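Local coordinates for protein TRAP dicarboxylate transporter, DctP subunit (Ochrobactrum anthropi, PDB 4P47) that probably binds a solute, perhaps a dicarboxylate, in the periplasm and hands it to the membrane subunits of a TRAP transporter, at residues Pro43-Thr46 with Gly47-Phe51; Leu175-Pro178 with Val179-Ala182; Arg268-Gln271 with Arg272-Arg276; Lys309-Ile312 with Asp313-Thr316. One frame throughout, in Å; residues are numbered along the deposited sequence.

Interaction 1 of 4, residues Pro43-Thr46 with Gly47-Phe51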
ATOM      1  N   PRO A  43       4.851   1.805 -11.525  1.00 10.97           N
ATOM      2  CA  PRO A  43       5.718   0.776 -10.931  1.00 10.73           C
ATOM      3  C   PRO A  43       5.062  -0.610 -10.746  1.00  9.37           C
ATOM      4  O   PRO A  43       5.730  -1.638 -10.862  1.00  9.69           O
ATOM      5  CB  PRO A  43       6.126   1.415  -9.600  1.00  9.76           C
ATOM      6  CG  PRO A  43       6.162   2.893  -9.921  1.00 11.46           C
ATOM      7  CD  PRO A  43       4.969   3.096 -10.814  1.00 11.30           C
ATOM      8  N   GLN A  44       3.790  -0.636 -10.392  1.00  9.04           N
ATOM      9  CA  GLN A  44       3.032  -1.875 -10.308  1.00  8.82           C
ATOM     10  C   GLN A  44       3.123  -2.677 -11.604  1.00 10.08           C
ATOM     11  O   GLN A  44       3.430  -3.873 -11.593  1.00  8.55           O
ATOM     12  CB  GLN A  44       1.581  -1.564  -9.995  1.00  8.13           C
ATOM     13  CG  GLN A  44       0.705  -2.787  -9.879  1.00  9.90           C
ATOM     14  CD  GLN A  44      -0.748  -2.406  -9.793  1.00  8.77           C
ATOM     15  OE1 GLN A  44      -1.327  -1.906 -10.758  1.00  9.94           O
ATOM     16  NE2 GLN A  44      -1.350  -2.622  -8.649  1.00 10.85           N
ATOM     17  N   VAL A  45       2.852  -2.035 -12.731  1.00  8.55           N
ATOM     18  CA  VAL A  45       2.864  -2.744 -13.997  1.00  9.73           C
ATOM     19  C   VAL A  45       4.287  -3.067 -14.433  1.00  9.44           C
ATOM     20  O   VAL A  45       4.528  -4.110 -15.037  1.00  9.32           O
ATOM     21  CB  VAL A  45       2.072  -1.995 -15.065  1.00 10.28           C
ATOM     22  CG1 VAL A  45       2.109  -2.751 -16.370  1.00 11.04           C
ATOM     23  CG2 VAL A  45       0.644  -1.813 -14.585  1.00 11.73           C
ATOM     24  N   THR A  46       5.241  -2.219 -14.090  1.00  9.44           N
ATOM     25  CA  THR A  46       6.629  -2.539 -14.365  1.00  9.87           C
ATOM     26  C   THR A  46       7.015  -3.818 -13.619  1.00 10.49           C
ATOM     27  O   THR A  46       7.714  -4.668 -14.163  1.00  9.91           O
ATOM     28  CB  THR A  46       7.521  -1.343 -14.024  1.00 11.79           C
ATOM     29  OG1 THR A  46       7.091  -0.239 -14.828  1.00 13.58           O
ATOM     30  CG2 THR A  46       8.977  -1.641 -14.328  1.00 12.15           C
ATOM     31  N   GLY A  47       6.544  -3.962 -12.391  1.00  8.04           N
ATOM     32  CA  GLY A  47       6.771  -5.196 -11.647  1.00  8.74           C
ATOM     33  C   GLY A  47       6.090  -6.391 -12.298  1.00  6.78           C
ATOM     34  O   GLY A  47       6.662  -7.485 -12.379  1.00  8.15           O
ATOM     35  N   MET A  48       4.866  -6.199 -12.773  1.00  7.11           N
ATOM     36  CA  MET A  48       4.139  -7.269 -13.453  1.00  8.02           C
ATOM     37  C   MET A  48       4.866  -7.737 -14.711  1.00  6.51           C
ATOM     38  O   MET A  48       4.916  -8.926 -15.009  1.00  7.11           O
ATOM     39  CB  MET A  48       2.743  -6.794 -13.833  1.00  8.28           C
ATOM     40  CG  MET A  48       1.852  -6.559 -12.619  1.00  7.67           C
ATOM     41  SD  MET A  48       0.346  -5.646 -12.995  1.00  8.49           S
ATOM     42  CE  MET A  48      -0.599  -6.926 -13.836  1.00 11.71           C
ATOM     43  N   GLU A  49       5.453  -6.795 -15.438  1.00  7.28           N
ATOM     44  CA  GLU A  49       6.201  -7.126 -16.651  1.00  8.12           C
ATOM     45  C   GLU A  49       7.459  -7.913 -16.326  1.00  7.63           C
ATOM     46  O   GLU A  49       7.793  -8.875 -17.017  1.00  8.11           O
ATOM     47  CB  GLU A  49       6.564  -5.841 -17.417  1.00  8.89           C
ATOM     48  CG  GLU A  49       5.348  -5.179 -18.030  1.00 11.89           C
ATOM     49  CD  GLU A  49       5.582  -3.746 -18.468  1.00 20.77           C
ATOM     50  OE1 GLU A  49       6.581  -3.131 -18.047  1.00 19.76           O
ATOM     51  OE2 GLU A  49       4.744  -3.238 -19.241  1.00 24.58           O
ATOM     52  N   LYS A  50       8.153  -7.528 -15.258  1.00  7.47           N
ATOM     53  CA  LYS A  50       9.311  -8.280 -14.804  1.00  8.61           C
ATOM     54  C   LYS A  50       8.910  -9.698 -14.402  1.00  7.47           C
ATOM     55  O   LYS A  50       9.573 -10.678 -14.783  1.00  7.63           O
ATOM     56  CB  LYS A  50      10.022  -7.567 -13.650  1.00  8.87           C
ATOM     57  CG  LYS A  50      11.229  -8.303 -13.066  1.00  8.81           C
ATOM     58  CD  LYS A  50      12.358  -8.528 -14.044  1.00 12.38           C
ATOM     59  CE  LYS A  50      12.915  -7.243 -14.541  1.00 16.05           C
ATOM     60  NZ  LYS A  50      14.150  -7.546 -15.330  1.00 21.58           N
ATOM     61  N   PHE A  51       7.840  -9.813 -13.616  1.00  6.85           N
ATOM     62  CA  PHE A  51       7.298 -11.114 -13.225  1.00  8.03           C
ATOM     63  C   PHE A  51       7.031 -11.987 -14.457  1.00  8.53           C
ATOM     64  O   PHE A  51       7.451 -13.146 -14.530  1.00  7.07           O
ATOM     65  CB  PHE A  51       6.030 -10.921 -12.388  1.00  7.61           C
ATOM     66  CG  PHE A  51       5.320 -12.207 -12.080  1.00  6.26           C
ATOM     67  CD1 PHE A  51       5.755 -13.039 -11.038  1.00  6.50           C
ATOM     68  CD2 PHE A  51       4.244 -12.629 -12.835  1.00  6.53           C
ATOM     69  CE1 PHE A  51       5.116 -14.228 -10.764  1.00  7.19           C
ATOM     70  CE2 PHE A  51       3.608 -13.818 -12.550  1.00  7.52           C
ATOM     71  CZ  PHE A  51       4.051 -14.616 -11.502  1.00  7.17           C
TER
HETATM   72  O   HOH W   1       5.185  -0.602 -16.975  1.00 20.52           O

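Interaction 2 of 4, residues Leu175-Pro178 with Val179-Ala182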
ATOM      1  N   LEU A 175      -9.955   8.181   2.522  1.00  6.46           N
ATOM      2  CA  LEU A 175     -10.628   6.894   2.377  1.00  6.75           C
ATOM      3  C   LEU A 175     -11.606   6.710   3.554  1.00  6.24           C
ATOM      4  O   LEU A 175     -11.435   7.265   4.650  1.00  7.08           O
ATOM      5  CB  LEU A 175      -9.628   5.732   2.283  1.00  5.46           C
ATOM      6  CG  LEU A 175      -8.669   5.816   1.096  1.00  5.99           C
ATOM      7  CD1 LEU A 175      -7.797   4.580   1.063  1.00  8.32           C
ATOM      8  CD2 LEU A 175      -9.443   5.982  -0.193  1.00  8.22           C
ATOM      9  N   GLN A 176     -12.658   5.947   3.284  1.00  7.52           N
ATOM     10  CA  GLN A 176     -13.810   5.954   4.166  1.00  8.04           C
ATOM     11  C   GLN A 176     -14.014   4.634   4.895  1.00  7.76           C
ATOM     12  O   GLN A 176     -15.044   4.439   5.540  1.00 10.17           O
ATOM     13  CB  GLN A 176     -15.072   6.345   3.388  1.00  7.35           C
ATOM     14  CG  GLN A 176     -15.064   7.799   2.923  1.00  8.22           C
ATOM     15  CD  GLN A 176     -15.096   8.785   4.064  1.00  9.82           C
ATOM     16  OE1 GLN A 176     -14.181   9.631   4.237  1.00 10.40           O
ATOM     17  NE2 GLN A 176     -16.131   8.694   4.859  1.00  7.75           N
ATOM     18  N   SER A 177     -13.033   3.741   4.860  1.00  7.67           N
ATOM     19  CA  SER A 177     -13.094   2.553   5.712  1.00  7.15           C
ATOM     20  C   SER A 177     -12.831   2.961   7.171  1.00  7.34           C
ATOM     21  O   SER A 177     -12.470   4.102   7.455  1.00  8.44           O
ATOM     22  CB  SER A 177     -12.082   1.512   5.245  1.00 10.56           C
ATOM     23  OG  SER A 177     -10.765   1.981   5.435  1.00 11.24           O
ATOM     24  N   PRO A 178     -13.070   2.032   8.112  1.00 10.35           N
ATOM     25  CA  PRO A 178     -13.071   2.494   9.510  1.00  9.30           C
ATOM     26  C   PRO A 178     -11.734   3.049  10.034  1.00  9.63           C
ATOM     27  O   PRO A 178     -11.774   4.025  10.787  1.00  8.88           O
ATOM     28  CB  PRO A 178     -13.506   1.251  10.289  1.00 12.72           C
ATOM     29  CG  PRO A 178     -14.379   0.508   9.316  1.00 13.67           C
ATOM     30  CD  PRO A 178     -13.753   0.733   7.956  1.00 11.68           C
ATOM     31  N   VAL A 179     -10.594   2.478   9.658  1.00  8.83           N
ATOM     32  CA  VAL A 179      -9.336   2.958  10.204  1.00  9.00           C
ATOM     33  C   VAL A 179      -9.036   4.418   9.813  1.00  8.88           C
ATOM     34  O   VAL A 179      -8.773   5.237  10.685  1.00  9.13           O
ATOM     35  CB  VAL A 179      -8.165   1.997   9.890  1.00 10.17           C
ATOM     36  CG1 VAL A 179      -6.859   2.581  10.370  1.00 11.32           C
ATOM     37  CG2 VAL A 179      -8.416   0.643  10.546  1.00 11.52           C
ATOM     38  N   PRO A 180      -9.056   4.756   8.514  1.00  7.26           N
ATOM     39  CA  PRO A 180      -8.706   6.145   8.193  1.00  6.82           C
ATOM     40  C   PRO A 180      -9.710   7.148   8.755  1.00  6.84           C
ATOM     41  O   PRO A 180      -9.317   8.249   9.114  1.00  7.67           O
ATOM     42  CB  PRO A 180      -8.689   6.163   6.657  1.00  8.17           C
ATOM     43  CG  PRO A 180      -9.449   4.960   6.227  1.00  7.82           C
ATOM     44  CD  PRO A 180      -9.200   3.926   7.299  1.00  8.19           C
ATOM     45  N   VAL A 181     -10.979   6.786   8.845  1.00  7.10           N
ATOM     46  CA  VAL A 181     -11.949   7.710   9.422  1.00  8.65           C
ATOM     47  C   VAL A 181     -11.646   7.918  10.910  1.00  8.78           C
ATOM     48  O   VAL A 181     -11.666   9.051  11.399  1.00  7.99           O
ATOM     49  CB  VAL A 181     -13.380   7.179   9.221  1.00  8.00           C
ATOM     50  CG1 VAL A 181     -14.374   8.000  10.009  1.00 12.23           C
ATOM     51  CG2 VAL A 181     -13.758   7.193   7.757  1.00  8.19           C
ATOM     52  N   ALA A 182     -11.343   6.840  11.629  1.00  8.44           N
ATOM     53  CA  ALA A 182     -10.967   6.963  13.035  1.00  8.30           C
ATOM     54  C   ALA A 182      -9.702   7.815  13.180  1.00  7.31           C
ATOM     55  O   ALA A 182      -9.623   8.699  14.032  1.00  8.70           O
ATOM     56  CB  ALA A 182     -10.752   5.577  13.667  1.00 10.25           C
TER
HETATM   57  O   HOH W   2     -10.132   0.358   7.624  1.00 17.88           O

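Interaction 3 of 4, residues Arg268-Gln271 with Arg272-Arg276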
ATOM      1  N   ARG A 268       9.497  -8.705  -6.867  1.00  6.76           N
ATOM      2  CA  ARG A 268       9.269  -7.858  -5.705  1.00  6.78           C
ATOM      3  C   ARG A 268      10.406  -6.885  -5.471  1.00  6.65           C
ATOM      4  O   ARG A 268      10.185  -5.681  -5.317  1.00  7.13           O
ATOM      5  CB  ARG A 268       9.083  -8.722  -4.455  1.00  6.92           C
ATOM      6  CG  ARG A 268       9.114  -7.962  -3.141  1.00  7.28           C
ATOM      7  CD  ARG A 268       9.192  -8.907  -1.973  1.00  6.38           C
ATOM      8  NE  ARG A 268      10.553  -9.428  -1.822  1.00  7.40           N
ATOM      9  CZ  ARG A 268      10.887 -10.446  -1.051  1.00  9.03           C
ATOM     10  NH1 ARG A 268       9.984 -11.115  -0.367  1.00  9.34           N
ATOM     11  NH2 ARG A 268      12.161 -10.810  -0.997  1.00 11.74           N
ATOM     12  N   ASP A 269      11.633  -7.396  -5.420  1.00  6.70           N
ATOM     13  CA  ASP A 269      12.764  -6.542  -5.056  1.00 10.71           C
ATOM     14  C   ASP A 269      12.968  -5.487  -6.134  1.00  9.65           C
ATOM     15  O   ASP A 269      13.255  -4.313  -5.848  1.00  9.74           O
ATOM     16  CB  ASP A 269      14.050  -7.346  -4.897  1.00 11.19           C
ATOM     17  CG  ASP A 269      13.976  -8.370  -3.788  1.00 16.20           C
ATOM     18  OD1 ASP A 269      13.056  -8.305  -2.948  1.00 11.30           O
ATOM     19  OD2 ASP A 269      14.883  -9.248  -3.771  1.00 18.02           O
ATOM     20  N   TYR A 270      12.790  -5.889  -7.385  1.00  8.94           N
ATOM     21  CA  TYR A 270      12.903  -4.985  -8.509  1.00  8.73           C
ATOM     22  C   TYR A 270      11.789  -3.932  -8.491  1.00  8.23           C
ATOM     23  O   TYR A 270      12.040  -2.749  -8.729  1.00 10.04           O
ATOM     24  CB  TYR A 270      12.843  -5.818  -9.803  1.00  9.70           C
ATOM     25  CG  TYR A 270      12.648  -5.065 -11.085  1.00 11.63           C
ATOM     26  CD1 TYR A 270      13.710  -4.458 -11.740  1.00 14.99           C
ATOM     27  CD2 TYR A 270      11.401  -4.992 -11.660  1.00 14.63           C
ATOM     28  CE1 TYR A 270      13.511  -3.770 -12.942  1.00 14.37           C
ATOM     29  CE2 TYR A 270      11.197  -4.333 -12.832  1.00 16.10           C
ATOM     30  CZ  TYR A 270      12.236  -3.721 -13.471  1.00 12.76           C
ATOM     31  OH  TYR A 270      11.972  -3.071 -14.660  1.00 20.00           O
ATOM     32  N   GLN A 271      10.562  -4.369  -8.237  1.00  8.20           N
ATOM     33  CA  GLN A 271       9.401  -3.478  -8.243  1.00  6.31           C
ATOM     34  C   GLN A 271       9.570  -2.383  -7.177  1.00  8.28           C
ATOM     35  O   GLN A 271       9.252  -1.209  -7.400  1.00  8.14           O
ATOM     36  CB  GLN A 271       8.112  -4.269  -7.985  1.00  9.34           C
ATOM     37  CG  GLN A 271       6.839  -3.456  -8.158  1.00  7.20           C
ATOM     38  CD  GLN A 271       6.461  -2.630  -6.944  1.00  8.50           C
ATOM     39  OE1 GLN A 271       6.773  -2.976  -5.815  1.00  8.36           O
ATOM     40  NE2 GLN A 271       5.754  -1.533  -7.179  1.00  8.38           N
ATOM     41  N   ARG A 272      10.072  -2.754  -6.008  1.00  7.24           N
ATOM     42  CA  ARG A 272      10.241  -1.810  -4.914  1.00  7.32           C
ATOM     43  C   ARG A 272      11.303  -0.784  -5.298  1.00  9.59           C
ATOM     44  O   ARG A 272      11.148   0.403  -5.023  1.00  8.82           O
ATOM     45  CB  ARG A 272      10.636  -2.556  -3.642  1.00  9.85           C
ATOM     46  CG  ARG A 272       9.485  -3.297  -2.987  1.00  8.33           C
ATOM     47  CD  ARG A 272      10.014  -4.253  -1.956  1.00  8.39           C
ATOM     48  NE  ARG A 272       8.974  -4.844  -1.150  1.00  7.37           N
ATOM     49  CZ  ARG A 272       9.204  -5.788  -0.236  1.00  8.38           C
ATOM     50  NH1 ARG A 272      10.416  -6.319  -0.112  1.00  8.21           N
ATOM     51  NH2 ARG A 272       8.222  -6.248   0.520  1.00  8.12           N
ATOM     52  N   LYS A 273      12.382  -1.214  -5.945  1.00  8.81           N
ATOM     53  CA  LYS A 273      13.392  -0.262  -6.400  1.00  8.92           C
ATOM     54  C   LYS A 273      12.827   0.722  -7.423  1.00 12.05           C
ATOM     55  O   LYS A 273      13.090   1.931  -7.355  1.00 10.64           O
ATOM     56  CB  LYS A 273      14.590  -0.986  -7.002  1.00 15.98           C
ATOM     57  CG  LYS A 273      15.529  -1.546  -5.974  1.00 17.57           C
ATOM     58  CD  LYS A 273      16.574  -2.427  -6.644  1.00 24.98           C
ATOM     59  CE  LYS A 273      17.128  -1.781  -7.914  1.00 33.42           C
ATOM     60  NZ  LYS A 273      17.800  -2.775  -8.792  1.00 45.87           N
ATOM     61  N   VAL A 274      12.048   0.225  -8.375  1.00 10.58           N
ATOM     62  CA  VAL A 274      11.451   1.073  -9.386  1.00 11.10           C
ATOM     63  C   VAL A 274      10.491   2.059  -8.728  1.00  9.03           C
ATOM     64  O   VAL A 274      10.465   3.253  -9.056  1.00 10.07           O
ATOM     65  CB  VAL A 274      10.700   0.238 -10.464  1.00 11.57           C
ATOM     66  CG1 VAL A 274       9.843   1.121 -11.351  1.00 11.27           C
ATOM     67  CG2 VAL A 274      11.698  -0.558 -11.296  1.00 12.60           C
ATOM     68  N   SER A 275       9.719   1.562  -7.781  1.00  8.89           N
ATOM     69  CA  SER A 275       8.768   2.404  -7.085  1.00  9.58           C
ATOM     70  C   SER A 275       9.472   3.558  -6.370  1.00  9.30           C
ATOM     71  O   SER A 275       9.034   4.703  -6.390  1.00  8.85           O
ATOM     72  CB  SER A 275       8.006   1.554  -6.083  1.00  9.36           C
ATOM     73  OG  SER A 275       7.053   2.350  -5.396  1.00 11.81           O
ATOM     74  N   ARG A 276      10.561   3.247  -5.701  1.00  9.17           N
ATOM     75  CA  ARG A 276      11.244   4.255  -4.919  1.00  9.51           C
ATOM     76  C   ARG A 276      11.985   5.258  -5.790  1.00 10.46           C
ATOM     77  O   ARG A 276      12.049   6.445  -5.449  1.00 10.52           O
ATOM     78  CB  ARG A 276      12.148   3.574  -3.885  1.00 10.59           C
ATOM     79  CG  ARG A 276      11.313   2.932  -2.779  1.00 10.22           C
ATOM     80  CD  ARG A 276      11.953   1.735  -2.046  1.00 10.33           C
ATOM     81  NE  ARG A 276      10.883   1.016  -1.349  1.00  9.74           N
ATOM     82  CZ  ARG A 276      11.017  -0.099  -0.635  1.00  9.69           C
ATOM     83  NH1 ARG A 276      12.202  -0.665  -0.476  1.00 11.71           N
ATOM     84  NH2 ARG A 276       9.969  -0.658  -0.073  1.00 10.04           N
TER

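Interaction 4 of 4, residues Lys309-Ile312 with Asp313-Thr316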
ATOM      1  N   LYS A 309      -3.176   6.615  19.392  1.00 11.57           N
ATOM      2  CA  LYS A 309      -3.188   5.242  19.865  1.00  9.93           C
ATOM      3  C   LYS A 309      -4.458   4.839  20.626  1.00 10.15           C
ATOM      4  O   LYS A 309      -4.985   3.753  20.392  1.00 11.12           O
ATOM      5  CB  LYS A 309      -1.976   4.980  20.758  1.00 14.15           C
ATOM      6  CG  LYS A 309      -1.930   3.535  21.237  1.00 14.73           C
ATOM      7  CD  LYS A 309      -0.676   3.222  22.033  1.00 19.16           C
ATOM      8  CE  LYS A 309      -0.553   1.721  22.304  1.00 25.34           C
ATOM      9  NZ  LYS A 309      -1.686   1.201  23.130  1.00 25.41           N
ATOM     10  N   PRO A 310      -4.934   5.673  21.567  1.00  9.93           N
ATOM     11  CA  PRO A 310      -6.121   5.204  22.305  1.00 12.36           C
ATOM     12  C   PRO A 310      -7.352   4.982  21.413  1.00 10.48           C
ATOM     13  O   PRO A 310      -8.213   4.162  21.744  1.00 13.28           O
ATOM     14  CB  PRO A 310      -6.382   6.321  23.324  1.00 14.94           C
ATOM     15  CG  PRO A 310      -5.062   7.045  23.457  1.00 16.53           C
ATOM     16  CD  PRO A 310      -4.424   6.952  22.084  1.00 11.56           C
ATOM     17  N   ILE A 311      -7.427   5.699  20.298  1.00 11.07           N
ATOM     18  CA  ILE A 311      -8.503   5.516  19.336  1.00  9.40           C
ATOM     19  C   ILE A 311      -8.240   4.248  18.520  1.00  9.73           C
ATOM     20  O   ILE A 311      -9.112   3.396  18.379  1.00  9.70           O
ATOM     21  CB  ILE A 311      -8.635   6.748  18.405  1.00  9.63           C
ATOM     22  CG1 ILE A 311      -9.221   7.942  19.164  1.00 10.53           C
ATOM     23  CG2 ILE A 311      -9.531   6.441  17.218  1.00 11.12           C
ATOM     24  CD1 ILE A 311      -8.216   8.714  20.007  1.00 12.01           C
ATOM     25  N   ILE A 312      -7.025   4.130  17.999  1.00  9.59           N
ATOM     26  CA  ILE A 312      -6.640   3.025  17.129  1.00 10.58           C
ATOM     27  C   ILE A 312      -6.680   1.682  17.850  1.00 10.98           C
ATOM     28  O   ILE A 312      -6.919   0.665  17.228  1.00 11.02           O
ATOM     29  CB  ILE A 312      -5.233   3.292  16.515  1.00 12.13           C
ATOM     30  CG1 ILE A 312      -5.257   4.581  15.684  1.00 14.84           C
ATOM     31  CG2 ILE A 312      -4.760   2.096  15.695  1.00 13.25           C
ATOM     32  CD1 ILE A 312      -6.326   4.620  14.607  1.00 17.21           C
ATOM     33  N   ASP A 313      -6.509   1.688  19.180  1.00  9.70           N
ATOM     34  CA  ASP A 313      -6.559   0.454  19.957  1.00 12.68           C
ATOM     35  C   ASP A 313      -7.907  -0.266  19.816  1.00 11.51           C
ATOM     36  O   ASP A 313      -8.005  -1.459  20.091  1.00 13.06           O
ATOM     37  CB  ASP A 313      -6.289   0.728  21.451  1.00 12.41           C
ATOM     38  CG  ASP A 313      -4.804   0.895  21.771  1.00 16.36           C
ATOM     39  OD1 ASP A 313      -3.922   0.460  20.996  1.00 15.98           O
ATOM     40  OD2 ASP A 313      -4.530   1.490  22.838  1.00 19.08           O
ATOM     41  N   LYS A 314      -8.945   0.440  19.382  1.00 10.91           N
ATOM     42  CA  LYS A 314     -10.274  -0.152  19.239  1.00 13.75           C
ATOM     43  C   LYS A 314     -10.339  -1.238  18.169  1.00 14.59           C
ATOM     44  O   LYS A 314     -11.239  -2.071  18.190  1.00 15.91           O
ATOM     45  CB  LYS A 314     -11.306   0.932  18.898  1.00 14.01           C
ATOM     46  CG  LYS A 314     -11.301   1.406  17.416  1.00 18.00           C
ATOM     47  CD  LYS A 314     -12.433   2.380  17.111  1.00 31.11           C
ATOM     48  CE  LYS A 314     -12.307   3.671  17.927  1.00 29.69           C
ATOM     49  NZ  LYS A 314     -13.406   4.656  17.643  1.00 24.39           N
ATOM     50  N   PHE A 315      -9.404  -1.223  17.231  1.00 11.41           N
ATOM     51  CA  PHE A 315      -9.382  -2.237  16.172  1.00 11.43           C
ATOM     52  C   PHE A 315      -8.675  -3.529  16.563  1.00 11.54           C
ATOM     53  O   PHE A 315      -8.719  -4.523  15.823  1.00 11.90           O
ATOM     54  CB  PHE A 315      -8.738  -1.675  14.905  1.00 11.60           C
ATOM     55  CG  PHE A 315      -9.453  -0.475  14.377  1.00 12.62           C
ATOM     56  CD1 PHE A 315     -10.699  -0.607  13.792  1.00 12.39           C
ATOM     57  CD2 PHE A 315      -8.912   0.789  14.513  1.00 13.27           C
ATOM     58  CE1 PHE A 315     -11.389   0.515  13.340  1.00 14.42           C
ATOM     59  CE2 PHE A 315      -9.606   1.915  14.058  1.00 13.92           C
ATOM     60  CZ  PHE A 315     -10.833   1.769  13.474  1.00 13.19           C
ATOM     61  N   THR A 316      -8.005  -3.526  17.712  1.00 10.53           N
ATOM     62  CA  THR A 316      -7.192  -4.673  18.084  1.00 10.38           C
ATOM     63  C   THR A 316      -8.047  -5.918  18.283  1.00 11.84           C
ATOM     64  O   THR A 316      -7.620  -7.018  17.899  1.00 12.94           O
ATOM     65  CB  THR A 316      -6.372  -4.371  19.318  1.00 11.24           C
ATOM     66  OG1 THR A 316      -5.395  -3.392  18.978  1.00 13.32           O
ATOM     67  CG2 THR A 316      -5.686  -5.642  19.892  1.00 15.27           C
TER
HETATM   68  O   HOH W   3      -5.162  -1.596  16.862  1.00 15.83           O

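Interaction 1 of 4, residues Pro43-Thr46 with Gly47-Phe51
Pro-43, Gln-44, Val-45 and Thr-46 each accept a backbone bond from the residue four places on, forming the first turns of helix 43-58, the crossover helix of the beta-alpha-beta unit with strands 30-35 and 63-68. One of these bonds, from Glu-49 N to Val-45 O, spans 2.9 Å. Proline suits the opening position, where no earlier helical carbonyl awaits an N-H, while its own carbonyl serves Gly-47.

The apolar contact belongs to the buried flank. Met-48 SD lies 4.2 Å from Val-45 CG2, the two side chains meeting at a slant; the methionine chain bends at chi3 (74°), and the side chain also packs on Leu-67 of strand 63-68. Gln-44 leaves the same helix extended, and its amide is held by Asn-38 and Gln-240. Gly-47, having no side chain, probably helps the helix to approach helix 254-288 closely: its CA is 4.0 Å from Gln-271 CB.

The polar contact lies along the more open flank. Thr-46 suits it because its hydroxyl stands beside its own backbone N (chi1 -59°) and is hydrogen-bonded to His-42 O one turn back. A water 2.9 Å from Thr-46 OG1 donates to Glu-49 OE1, linking two side chains too far apart to bond directly. The Glu-49 chain runs extended beside the turn before it, its CG 3.3 Å from Val-45 O and its OE2 3.9 Å from Val-45 CG1.

Interaction 2 of 4, residues Leu175-Pro178 with Val179-Ala182
Ser-177 and Leu-175 both pack on the ring of Pro-180 as the chain turns from loop into helix. Pro-180 CD lies 3.1 Å from Ser-177 OG, and the same ring puts its CG 4.0 Å from Leu-175 CB, a purely apolar touch. Beside it, Val-181 turns CG2 back to within 3.4 Å of Ser-177 O, covering that carbonyl with a methyl.

These contacts sit on the first turn of helix 178-186, with Ser-177 at its N-cap position. Two backbone bonds start the helix: Ala-182 N to Pro-178 O at 3.0 Å, and a weak one from Val-181 N to Ser-177 O at 3.4 Å. The serine makes no direct capping bond. Its hydroxyl, lying between backbone N and carbonyl carbon (chi1 66°), instead shares a water that is 2.8 Å from Ser-177 OG and accepts from Val-179 N at 3.0 Å. Proline fits at Pro-178 and Pro-180 because the first-turn nitrogens have no preceding turn to bond to, so the missing hydrogens cost little.

Farther out, Leu-175 N is anchored by the carboxylate of Glu-212, Val-179 packs on Glu-106, and Pro-178 and Ala-182 rest against Phe-315. The turn thus leads from strand 171-173 into helix 178-186, which crosses over to the parallel neighbouring strand 190-192, while the end of helix 298-312 and the turn after it pack against this helix.

Interaction 3 of 4, residues Arg268-Gln271 with Arg272-Arg276
Arg-268 and Arg-272 lie one helical turn apart, side by side and pointing the same way, with guanidinium planes only 8° from parallel. This is the tightly packed part of the contact: Arg-268 CD sits over one face of the Arg-272 guanidinium, 3.4 Å from its NH1. Nearby acids probably make this closeness of two cations tolerable. Arg-272 is salt-bridged to Asp-121 and Asp-125, while Arg-268 gives two N-H groups, from NE at 3.0 Å and NH2 at 3.3 Å, to the same Asp-269 oxygen, OD1, which lies in the guanidinium plane. The bend of Arg-268 at chi3 (77°) swings its end toward that acid. Replacing Arg-268 by an alanine would probably leave Asp-269 OD1 without its charged mate and uncover the face of Arg-272 on which the methylenes rest.

Also close-packed, Val-274 CG2 makes a CH-pi contact over the Tyr-270 ring, 4.0 Å from its centroid; a branched residue fills this site well, since one methyl can reach the ring. On the buried side, the Gln-271 amide oxygen accepts from the backbone N of Glu-148, whose carboxylate bonds the Ser-275 hydroxyl. The solvent side is looser: Asp-269 and Lys-273 are exposed and joined chiefly by the backbone bond Lys-273 N to Asp-269 O, at 3.2 Å.

All this lies within helix 254-288, the long helix characteristic of TRAP solute-binding proteins, with helix 43-58 against Tyr-270 and Val-274 and strand 141-156 against Gln-271 and Arg-272.

Interaction 4 of 4, residues Lys309-Ile312 with Asp313-Thr316
At the C-terminal end of helix 298-312, Lys-309 and Asp-313 form an i to i+4 salt bridge. Lys-309 NZ donates to Asp-313 OD2 at 2.9 Å, on the syn lone pair of that oxygen, with a second, weak bond to Asp-313 OD1 at 3.2 Å. The lysine chain runs extended and then bends at its last torsion (chi4 -62°), which carries the ammonium across to the acid. The ammonium of Lys-309 probably offsets the cost of holding a carboxylate beside the carbonyls of a helix terminus, where Asp-313 CG lies 3.2 Å from Lys-309 O. With an alanine at Asp-313, the ammonium of Lys-309 would probably lose its counter-charge and be freer to turn in solvent.

The backbone changes its bonding here: Asp-313 N still reaches back four residues, to Lys-309 O, but Lys-314 N bonds to Ile-311 O and Phe-315 N to Ile-312 O, both i to i+3 as in a 3-10 turn. In these two the donor stands above the carbonyl plane, about 45° out of it. Pro-310 has no N-H to give, which is consistent with the kink in the helix at Pro-310 and Ile-311.

Beyond the turn, the long aliphatic chain of Lys-314 suits its surface place: CG lies over the centre of the Phe-315 ring, and CE is 4.0 Å from Ile-311 CG2. The phenyl group is buried, and Ile-312 CD1 comes within 4.3 Å of Phe-315 CE2. A water donates to Ile-312 O at 2.9 Å and lies 2.8 Å from Thr-316 OG1.

From the N terminus, interaction 1 comes first, at the start of helix 43-58; interaction 2 follows where strand 171-173 gives way to helix 178-186, interaction 3 in the middle of helix 254-288, and interaction 4 at the end of helix 298-312. Each is local, closing no long loop, and they run in series without nesting or crossing. In space they form two pairs on opposite sides of the chain's centre. Interactions 1 and 3 touch where Thr-46 and Lys-50 meet Tyr-270, joining two helices; interactions 2 and 4 touch where, among others, Ile-311 packs on Ala-182 of helix 178-186. The pairs themselves do not touch.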